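Local coordinates for protein maquette-3 (Escherichia coli, PDB 6Z0C) that is a designed artificial four-helix bundle, probably made to test how buried charged networks can be built into a hydrophobic core, at residues 12-17 against 184-189; 90-95 against 109-114. All coordinates share one frame; numbering follows the deposited sequence.

Contact 1: residues 12-17 against 184-189; sequences QLIQEF and QKLQQT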
loop_
_atom_site.group_PDB
_atom_site.type_symbol
_atom_site.label_atom_id
_atom_site.label_comp_id
_atom_site.label_asym_id
_atom_site.label_seq_id
_atom_site.Cartn_x
_atom_site.Cartn_y
_atom_site.Cartn_z
ATOM N N GLN A 12 -7.776 -20.198 2.816
ATOM C CA GLN A 12 -7.128 -19.504 3.963
ATOM C C GLN A 12 -6.266 -18.344 3.443
ATOM O O GLN A 12 -6.332 -17.250 4.039
ATOM C CB GLN A 12 -6.303 -20.487 4.800
ATOM C CG GLN A 12 -7.126 -21.245 5.832
ATOM C CD GLN A 12 -7.397 -20.439 7.080
ATOM O OE1 GLN A 12 -8.545 -20.191 7.442
ATOM N NE2 GLN A 12 -6.337 -20.028 7.756
ATOM N N LEU A 13 -5.507 -18.565 2.365
ATOM C CA LEU A 13 -4.623 -17.537 1.751
ATOM C C LEU A 13 -5.480 -16.419 1.152
ATOM O O LEU A 13 -5.113 -15.256 1.329
ATOM C CB LEU A 13 -3.729 -18.168 0.680
ATOM C CG LEU A 13 -2.636 -19.105 1.187
ATOM C CD1 LEU A 13 -1.926 -19.762 0.017
ATOM C CD2 LEU A 13 -1.642 -18.375 2.079
ATOM N N ILE A 14 -6.576 -16.760 0.463
ATOM C CA ILE A 14 -7.505 -15.749 -0.123
ATOM C C ILE A 14 -8.034 -14.877 1.023
ATOM O O ILE A 14 -8.015 -13.636 0.877
ATOM C CB ILE A 14 -8.648 -16.410 -0.924
ATOM C CG1 ILE A 14 -8.133 -17.167 -2.153
ATOM C CG2 ILE A 14 -9.710 -15.384 -1.298
ATOM C CD1 ILE A 14 -7.582 -16.286 -3.251
ATOM N N GLN A 15 -8.469 -15.499 2.123
ATOM C CA GLN A 15 -9.091 -14.792 3.276
ATOM C C GLN A 15 -8.046 -13.882 3.932
ATOM O O GLN A 15 -8.369 -12.711 4.197
ATOM C CB GLN A 15 -9.677 -15.784 4.282
ATOM C CG GLN A 15 -10.379 -15.123 5.465
ATOM C CD GLN A 15 -11.532 -14.230 5.069
ATOM O OE1 GLN A 15 -11.348 -13.143 4.521
ATOM N NE2 GLN A 15 -12.742 -14.669 5.376
ATOM N N GLU A 16 -6.841 -14.409 4.176
ATOM C CA GLU A 16 -5.699 -13.665 4.770
ATOM C C GLU A 16 -5.397 -12.427 3.914
ATOM O O GLU A 16 -5.245 -11.332 4.486
ATOM C CB GLU A 16 -4.482 -14.584 4.896
ATOM C CG GLU A 16 -3.387 -14.015 5.773
ATOM C CD GLU A 16 -2.168 -14.910 5.943
ATOM O OE1 GLU A 16 -1.116 -14.380 6.333
ATOM O OE2 GLU A 16 -2.274 -16.129 5.688
ATOM N N PHE A 17 -5.338 -12.593 2.592
ATOM C CA PHE A 17 -5.057 -11.510 1.614
ATOM C C PHE A 17 -6.216 -10.499 1.613
ATOM O O PHE A 17 -5.938 -9.288 1.591
ATOM C CB PHE A 17 -4.808 -12.099 0.223
ATOM C CG PHE A 17 -3.972 -11.256 -0.710
ATOM C CD1 PHE A 17 -3.387 -11.832 -1.826
ATOM C CD2 PHE A 17 -3.759 -9.903 -0.487
ATOM C CE1 PHE A 17 -2.624 -11.075 -2.700
ATOM C CE2 PHE A 17 -2.996 -9.148 -1.363
ATOM C CZ PHE A 17 -2.430 -9.735 -2.467
ATOM N N GLN A 184 3.034 -14.947 -3.717
ATOM C CA GLN A 184 3.953 -16.093 -3.948
ATOM C C GLN A 184 3.336 -17.377 -3.379
ATOM O O GLN A 184 3.385 -18.404 -4.078
ATOM C CB GLN A 184 5.332 -15.807 -3.352
ATOM C CG GLN A 184 6.080 -14.697 -4.072
ATOM C CD GLN A 184 6.168 -14.925 -5.562
ATOM O OE1 GLN A 184 6.366 -16.044 -6.030
ATOM N NE2 GLN A 184 6.008 -13.857 -6.324
ATOM N N LYS A 185 2.775 -17.327 -2.165
ATOM C CA LYS A 185 2.107 -18.496 -1.530
ATOM C C LYS A 185 0.919 -18.945 -2.391
ATOM O O LYS A 185 0.755 -20.163 -2.572
ATOM C CB LYS A 185 1.640 -18.171 -0.111
ATOM C CG LYS A 185 2.759 -17.926 0.888
ATOM C CD LYS A 185 2.264 -17.808 2.313
ATOM C CE LYS A 185 3.382 -17.647 3.320
ATOM N NZ LYS A 185 4.292 -18.816 3.323
ATOM N N LEU A 186 0.121 -18.004 -2.902
ATOM C CA LEU A 186 -1.044 -18.332 -3.767
ATOM C C LEU A 186 -0.547 -19.002 -5.057
ATOM O O LEU A 186 -1.174 -19.985 -5.472
ATOM C CB LEU A 186 -1.861 -17.065 -4.037
ATOM C CG LEU A 186 -2.793 -16.660 -2.894
ATOM C CD1 LEU A 186 -3.289 -15.233 -3.062
ATOM C CD2 LEU A 186 -3.967 -17.619 -2.788
ATOM N N GLN A 187 0.558 -18.520 -5.637
ATOM C CA GLN A 187 1.184 -19.111 -6.855
ATOM C C GLN A 187 1.671 -20.535 -6.543
ATOM O O GLN A 187 1.525 -21.407 -7.415
ATOM C CB GLN A 187 2.334 -18.236 -7.362
ATOM C CG GLN A 187 1.882 -16.946 -8.034
ATOM C CD GLN A 187 1.766 -17.060 -9.536
ATOM O OE1 GLN A 187 1.364 -18.089 -10.081
ATOM N NE2 GLN A 187 2.111 -15.986 -10.224
ATOM N N GLN A 188 2.238 -20.761 -5.352
ATOM C CA GLN A 188 2.708 -22.100 -4.894
ATOM C C GLN A 188 1.502 -23.036 -4.722
ATOM O O GLN A 188 1.579 -24.194 -5.175
ATOM C CB GLN A 188 3.499 -21.990 -3.591
ATOM C CG GLN A 188 4.901 -21.430 -3.780
ATOM C CD GLN A 188 5.632 -21.262 -2.473
ATOM O OE1 GLN A 188 5.036 -20.964 -1.441
ATOM N NE2 GLN A 188 6.942 -21.451 -2.509
ATOM N N THR A 189 0.429 -22.559 -4.084
ATOM C CA THR A 189 -0.812 -23.345 -3.857
ATOM C C THR A 189 -1.492 -23.582 -5.209
ATOM O O THR A 189 -1.970 -24.709 -5.435
ATOM C CB THR A 189 -1.737 -22.669 -2.838
ATOM O OG1 THR A 189 -1.000 -22.521 -1.624
ATOM C CG2 THR A 189 -2.992 -23.465 -2.569
#
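Leu13 and Leu186 bring helix 12-17 and helix 184-189 closest, their CA atoms 6.6 Å apart, in a nearly antiparallel pair whose axes cross at -163° and approach to 10.2 Å. Leu13 points toward the partner helix and touches it with CB, CD1 and CD2. Its CB rests on CD2 of Leu186 at 3.5 Å. Its CD1 lies 3.7 Å from the carbonyl O of Lys185 and 3.3 Å from OG1 of Thr189. Its CD2 lies against the aliphatic CB and CD of Lys185, whose ammonium end leads away to the exposed border.

Leu186 divides its two methyls. CD2 also meets Ile14 CD1 at 3.9 Å, the two side chains roughly perpendicular. Leu186 CD1 comes to the edge of the Phe17 ring, in its plane, 3.6 Å from Phe17 CD1. The Phe17 CG is anti to the backbone N (chi1 -155°), which brings the ring edge to Leu186.

Thr189 OG1 is hydrogen-bonded to Glu9 OE1 of helix 4-48. That bond satisfies a hydroxyl which Leu13 helps to bury. Between the segments the contact is apolar packing, so it rests on the fit of Leu13 and Leu186, while the Thr189 hydroxyl is met by Glu9.

Contact 2: residues 90-95 against 109-114; sequences QQTGQE and QKFQQL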
loop_
_atom_site.group_PDB
_atom_site.type_symbol
_atom_site.label_atom_id
_atom_site.label_comp_id
_atom_site.label_asym_id
_atom_site.label_seq_id
_atom_site.Cartn_x
_atom_site.Cartn_y
_atom_site.Cartn_z
ATOM N N GLN A 90 -9.735 -16.171 -6.738
ATOM C CA GLN A 90 -10.479 -17.149 -5.899
ATOM C C GLN A 90 -11.346 -18.018 -6.819
ATOM O O GLN A 90 -11.312 -19.256 -6.675
ATOM C CB GLN A 90 -11.307 -16.434 -4.829
ATOM C CG GLN A 90 -11.893 -17.372 -3.785
ATOM C CD GLN A 90 -13.083 -18.144 -4.297
ATOM O OE1 GLN A 90 -13.879 -17.643 -5.091
ATOM N NE2 GLN A 90 -13.208 -19.384 -3.851
ATOM N N GLN A 91 -12.078 -17.389 -7.741
ATOM C CA GLN A 91 -13.025 -18.073 -8.664
ATOM C C GLN A 91 -12.247 -19.040 -9.565
ATOM O O GLN A 91 -12.777 -20.119 -9.860
ATOM C CB GLN A 91 -13.815 -17.051 -9.484
ATOM C CG GLN A 91 -14.873 -16.313 -8.672
ATOM C CD GLN A 91 -15.588 -15.257 -9.481
ATOM O OE1 GLN A 91 -15.023 -14.644 -10.386
ATOM N NE2 GLN A 91 -16.853 -15.036 -9.156
ATOM N N THR A 92 -11.026 -18.675 -9.966
ATOM C CA THR A 92 -10.161 -19.508 -10.843
ATOM C C THR A 92 -9.649 -20.715 -10.048
ATOM O O THR A 92 -9.648 -21.828 -10.608
ATOM C CB THR A 92 -9.049 -18.660 -11.467
ATOM O OG1 THR A 92 -9.698 -17.586 -12.147
ATOM C CG2 THR A 92 -8.183 -19.435 -12.433
ATOM N N GLY A 93 -9.239 -20.509 -8.792
ATOM C CA GLY A 93 -8.889 -21.605 -7.867
ATOM C C GLY A 93 -10.036 -22.596 -7.747
ATOM O O GLY A 93 -9.798 -23.813 -7.866
ATOM N N GLN A 94 -11.249 -22.085 -7.539
ATOM C CA GLN A 94 -12.480 -22.900 -7.382
ATOM C C GLN A 94 -12.698 -23.750 -8.639
ATOM O O GLN A 94 -13.045 -24.932 -8.485
ATOM C CB GLN A 94 -13.670 -21.989 -7.086
ATOM C CG GLN A 94 -14.961 -22.740 -6.801
ATOM C CD GLN A 94 -15.972 -21.820 -6.162
ATOM O OE1 GLN A 94 -15.805 -21.369 -5.031
ATOM N NE2 GLN A 94 -17.019 -21.520 -6.902
ATOM N N GLU A 95 -12.493 -23.174 -9.829
ATOM C CA GLU A 95 -12.602 -23.901 -11.123
ATOM C C GLU A 95 -11.664 -25.110 -11.089
ATOM O O GLU A 95 -12.090 -26.199 -11.513
ATOM C CB GLU A 95 -12.256 -23.002 -12.313
ATOM C CG GLU A 95 -13.352 -22.025 -12.678
ATOM C CD GLU A 95 -14.654 -22.679 -13.105
ATOM O OE1 GLU A 95 -14.728 -23.153 -14.254
ATOM O OE2 GLU A 95 -15.580 -22.740 -12.275
ATOM N N GLN A 109 -3.396 -20.677 -17.000
ATOM C CA GLN A 109 -3.037 -19.416 -17.708
ATOM C C GLN A 109 -3.792 -18.251 -17.054
ATOM O O GLN A 109 -3.140 -17.241 -16.714
ATOM C CB GLN A 109 -3.320 -19.522 -19.207
ATOM C CG GLN A 109 -2.257 -20.309 -19.962
ATOM C CD GLN A 109 -2.637 -20.585 -21.396
ATOM O OE1 GLN A 109 -3.658 -20.119 -21.891
ATOM N NE2 GLN A 109 -1.807 -21.351 -22.081
ATOM N N LYS A 110 -5.106 -18.399 -16.858
ATOM C CA LYS A 110 -5.971 -17.353 -16.248
ATOM C C LYS A 110 -5.483 -17.059 -14.824
ATOM O O LYS A 110 -5.351 -15.868 -14.475
ATOM C CB LYS A 110 -7.439 -17.792 -16.257
ATOM C CG LYS A 110 -8.425 -16.753 -15.743
ATOM C CD LYS A 110 -8.304 -15.408 -16.425
ATOM C CE LYS A 110 -9.445 -14.469 -16.093
ATOM N NZ LYS A 110 -9.140 -13.080 -16.509
ATOM N N PHE A 111 -5.211 -18.106 -14.041
ATOM C CA PHE A 111 -4.733 -18.006 -12.636
ATOM C C PHE A 111 -3.422 -17.210 -12.585
ATOM O O PHE A 111 -3.290 -16.308 -11.740
ATOM C CB PHE A 111 -4.557 -19.399 -12.031
ATOM C CG PHE A 111 -4.258 -19.415 -10.554
ATOM C CD1 PHE A 111 -3.016 -19.023 -10.073
ATOM C CD2 PHE A 111 -5.211 -19.847 -9.646
ATOM C CE1 PHE A 111 -2.741 -19.054 -8.717
ATOM C CE2 PHE A 111 -4.933 -19.873 -8.288
ATOM C CZ PHE A 111 -3.696 -19.485 -7.827
ATOM N N GLN A 112 -2.472 -17.544 -13.459
ATOM C CA GLN A 112 -1.116 -16.937 -13.471
ATOM C C GLN A 112 -1.206 -15.488 -13.964
ATOM O O GLN A 112 -0.502 -14.633 -13.395
ATOM C CB GLN A 112 -0.170 -17.803 -14.299
ATOM C CG GLN A 112 0.154 -19.120 -13.614
ATOM C CD GLN A 112 1.174 -19.924 -14.381
ATOM O OE1 GLN A 112 1.058 -20.122 -15.589
ATOM N NE2 GLN A 112 2.183 -20.399 -13.672
ATOM N N GLN A 113 -2.058 -15.217 -14.955
ATOM C CA GLN A 113 -2.324 -13.846 -15.472
ATOM C C GLN A 113 -2.869 -12.967 -14.338
ATOM O O GLN A 113 -2.400 -11.825 -14.200
ATOM C CB GLN A 113 -3.302 -13.884 -16.648
ATOM C CG GLN A 113 -2.674 -14.359 -17.952
ATOM C CD GLN A 113 -3.717 -14.778 -18.960
ATOM O OE1 GLN A 113 -4.866 -14.344 -18.908
ATOM N NE2 GLN A 113 -3.320 -15.632 -19.891
ATOM N N LEU A 114 -3.822 -13.474 -13.551
ATOM C CA LEU A 114 -4.419 -12.713 -12.420
ATOM C C LEU A 114 -3.356 -12.477 -11.339
ATOM O O LEU A 114 -3.216 -11.329 -10.893
ATOM C CB LEU A 114 -5.625 -13.476 -11.870
ATOM C CG LEU A 114 -6.875 -13.408 -12.746
ATOM C CD1 LEU A 114 -7.897 -14.444 -12.311
ATOM C CD2 LEU A 114 -7.478 -12.010 -12.726
#
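Thr92 sets its two branches by its first torsion: with chi1 at -56°, OG1 lies beside the backbone N and CG2 lies anti to it, and both branches meet helix 109-114. On that helix, Phe111 has CG anti to its own N (chi1 -172°), which lays the ring edge by Thr92 and Gly93. The methyl CG2 of Thr92 packs on the backbone of Phe111, 3.6 Å from N, and equally close to its CB. It also sits at the edge of the Phe111 ring, near the ring plane. Gly93 continues this edge contact with its backbone: its N is 4.2 Å from Phe111 CD2.

The other branch faces a different pair. OG1 of Thr92 is 3.6 Å from Leu114 CD1 and 3.9 Å from Lys110 CG. Lys110 crosses Thr92 at about a right angle and then carries its amine away. The hydroxyl is hydrogen-bonded to Glu88 O, one turn back in its own helix, so a buried polar atom is satisfied among carbons. A glycine in place of Thr92 would probably open a gap against the Phe111 CB and Leu114 CD1 and leave Glu88 O without its side-chain partner.

Phe111 also touches Leu89 and Phe10, and its ring meets Trp194 edge-to-face. The CA atoms of Thr92 and Phe111 are 5.9 Å apart, and the segment axes come within 9.4 Å at a crossing angle of -157°. Two consecutive helices that turn back on each other make an antiparallel helical hairpin, here one half of a four-helix bundle.

In the fold
Contact 1 and contact 2 lie side by side, their centres about 12 Å apart, on the same side of the chain's centre. Together they use all four helices: 4-48 and 152-194 in contact 1, 52-99 and 105-144 in contact 2. Contact 2 joins consecutive helices, and both its segments lie between those of contact 1, so it is nested inside the long loop that contact 1 closes between the first and last helices. The two contacts touch. Leu186 O packs 3.5 Å from Phe111 CZ, and Ile14 CG2 lies 3.9 Å from Gln90 CG. The same layer of the bundle is thus tied together by near and distant parts of the sequence, as expected for a single-chain four-helix bundle.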